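Local atomic coordinates of neuraminidase (Influenza A virus, PDB entry 4GDI), a protein that is a neuraminidase-like viral surface glycoprotein with a diverged putative active site, possibly removing terminal sialic acids, and assembles as a homotetramer. Residues K210-N215 / R222-F227. Sequence-based numbering, arbitrary orientation.
With CA (calcium ion), chain R.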
loop_
_atom_site.group_PDB
_atom_site.type_symbol
_atom_site.label_atom_id
_atom_site.label_comp_id
_atom_site.label_asym_id
_atom_site.label_seq_id
_atom_site.Cartn_x
_atom_site.Cartn_y
_atom_site.Cartn_z
ATOM N N LYS A 210 13.855 -18.382 -27.937
ATOM C CA LYS A 210 14.526 -19.616 -27.610
ATOM C C LYS A 210 13.956 -20.151 -26.311
ATOM O O LYS A 210 13.860 -19.408 -25.331
ATOM C CB LYS A 210 16.021 -19.345 -27.470
ATOM C CG LYS A 210 16.660 -18.981 -28.807
ATOM C CD LYS A 210 18.116 -18.669 -28.660
ATOM C CE LYS A 210 18.665 -18.004 -29.917
ATOM N NZ LYS A 210 20.070 -17.603 -29.662
ATOM N N CYS A 211 13.576 -21.432 -26.306
ATOM C CA CYS A 211 12.921 -22.035 -25.151
ATOM C C CYS A 211 13.584 -23.363 -24.781
ATOM O O CYS A 211 14.061 -24.100 -25.644
ATOM C CB CYS A 211 11.456 -22.337 -25.460
ATOM S SG CYS A 211 10.479 -20.972 -26.027
ATOM N N THR A 212 13.596 -23.671 -23.497
ATOM C CA THR A 212 14.034 -24.970 -23.045
ATOM C C THR A 212 12.820 -25.716 -22.561
ATOM O O THR A 212 11.979 -25.149 -21.861
ATOM C CB THR A 212 15.021 -24.903 -21.894
ATOM O OG1 THR A 212 16.154 -24.134 -22.284
ATOM C CG2 THR A 212 15.491 -26.341 -21.523
ATOM N N GLY A 213 12.725 -26.976 -22.965
ATOM C CA GLY A 213 11.645 -27.850 -22.548
ATOM C C GLY A 213 12.048 -28.845 -21.474
ATOM O O GLY A 213 13.215 -28.929 -21.071
ATOM N N THR A 214 11.056 -29.579 -20.986
ATOM C CA THR A 214 11.283 -30.698 -20.080
ATOM C C THR A 214 10.594 -31.902 -20.701
ATOM O O THR A 214 9.400 -31.856 -20.996
ATOM C CB THR A 214 10.717 -30.414 -18.701
ATOM O OG1 THR A 214 11.449 -29.347 -18.092
ATOM C CG2 THR A 214 10.805 -31.680 -17.782
ATOM N N ASN A 215 11.358 -32.956 -20.963
ATOM C CA ASN A 215 10.803 -34.178 -21.532
ATOM C C ASN A 215 10.474 -35.153 -20.404
ATOM O O ASN A 215 11.369 -35.708 -19.782
ATOM C CB ASN A 215 11.791 -34.816 -22.520
ATOM C CG ASN A 215 11.198 -36.000 -23.273
ATOM O OD1 ASN A 215 10.351 -36.725 -22.754
ATOM N ND2 ASN A 215 11.650 -36.199 -24.500
ATOM N N ARG A 222 17.442 -31.977 -21.938
ATOM C CA ARG A 222 16.307 -31.078 -22.170
ATOM C C ARG A 222 16.291 -30.708 -23.634
ATOM O O ARG A 222 17.284 -30.213 -24.149
ATOM C CB ARG A 222 16.435 -29.823 -21.318
ATOM C CG ARG A 222 16.478 -30.107 -19.836
ATOM C CD ARG A 222 16.558 -28.820 -19.047
ATOM N NE ARG A 222 16.525 -29.033 -17.607
ATOM C CZ ARG A 222 15.418 -29.299 -16.916
ATOM N NH1 ARG A 222 14.260 -29.415 -17.544
ATOM N NH2 ARG A 222 15.474 -29.461 -15.597
ATOM N N PRO A 223 15.175 -30.983 -24.319
ATOM C CA PRO A 223 15.036 -30.532 -25.705
ATOM C C PRO A 223 14.956 -29.005 -25.780
ATOM O O PRO A 223 14.487 -28.340 -24.844
ATOM C CB PRO A 223 13.713 -31.155 -26.151
ATOM C CG PRO A 223 12.926 -31.299 -24.888
ATOM C CD PRO A 223 13.930 -31.574 -23.792
ATOM N N LEU A 224 15.406 -28.457 -26.896
ATOM C CA LEU A 224 15.443 -27.012 -27.083
ATOM C C LEU A 224 14.662 -26.585 -28.295
ATOM O O LEU A 224 14.652 -27.262 -29.325
ATOM C CB LEU A 224 16.884 -26.543 -27.248
ATOM C CG LEU A 224 17.767 -26.905 -26.064
ATOM C CD1 LEU A 224 19.211 -26.595 -26.373
ATOM C CD2 LEU A 224 17.305 -26.146 -24.815
ATOM N N LEU A 225 14.017 -25.433 -28.182
ATOM C CA LEU A 225 13.238 -24.915 -29.288
ATOM C C LEU A 225 13.770 -23.532 -29.652
ATOM O O LEU A 225 14.041 -22.718 -28.776
ATOM C CB LEU A 225 11.763 -24.851 -28.898
ATOM C CG LEU A 225 10.809 -24.112 -29.833
ATOM C CD1 LEU A 225 10.589 -24.847 -31.145
ATOM C CD2 LEU A 225 9.483 -23.870 -29.100
ATOM N N ARG A 226 13.939 -23.293 -30.947
ATOM C CA ARG A 226 14.296 -21.977 -31.457
ATOM C C ARG A 226 13.262 -21.633 -32.496
ATOM O O ARG A 226 13.004 -22.439 -33.394
ATOM C CB ARG A 226 15.668 -22.007 -32.136
ATOM C CG ARG A 226 16.814 -22.413 -31.217
ATOM C CD ARG A 226 17.946 -23.032 -32.019
ATOM N NE ARG A 226 19.065 -23.422 -31.170
ATOM C CZ ARG A 226 20.119 -24.102 -31.599
ATOM N NH1 ARG A 226 20.192 -24.497 -32.865
ATOM N NH2 ARG A 226 21.101 -24.392 -30.761
ATOM N N PHE A 227 12.655 -20.460 -32.388
ATOM C CA PHE A 227 11.681 -20.057 -33.384
ATOM C C PHE A 227 11.675 -18.559 -33.634
ATOM O O PHE A 227 12.230 -17.795 -32.853
ATOM C CB PHE A 227 10.286 -20.612 -33.051
ATOM C CG PHE A 227 9.602 -19.978 -31.862
ATOM C CD1 PHE A 227 8.760 -18.889 -32.030
ATOM C CD2 PHE A 227 9.720 -20.530 -30.590
ATOM C CE1 PHE A 227 8.089 -18.332 -30.954
ATOM C CE2 PHE A 227 9.043 -19.983 -29.510
ATOM C CZ PHE A 227 8.224 -18.883 -29.690
HETATM CA CA CA R . 12.959 -36.365 -18.286
HETATM O O HOH W 1 14.506 -37.359 -16.711
#
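The F227 ring meets C211 with its edge: C211 SG lies 77° off the ring normal and 3.9 Å from F227 CE2, a Cys sulfur-aromatic contact. The same sulfur closes the disulfide to C202 on strand 200-205. At the R222 guanidinium, G213 O and T214 OG1 lie near the plane at its edge, T214 OG1 2.9 Å from R222 NH1; the strongest polar partner of T214 is I267, and R222 NH2 is hydrogen-bonded to I267 O. R222 CG stands beside the backbone N (chi1 -60°), and the chain, extended to NE, passes T212, whose CG2 packs 3.6 Å from R222 CB. C211 and L225 form an antiparallel hydrogen-bonded pair, C211 N to L225 O (2.8 Å, 169°) and L225 N to C211 O (2.9 Å); G213 N to P223 O (2.9 Å) extends it. On the opposite face K210 CG lies 4.2 Å from R226 CG; E274 for K210, D273 and E301 for R226 probably offset their like charges. Where these inner strands of a four-stranded propeller sheet part, N215 O binds calcium at 2.3 Å; with D219 O it joins the intervening loop, through the ion, to D245 OD2, G263 O and G265 O.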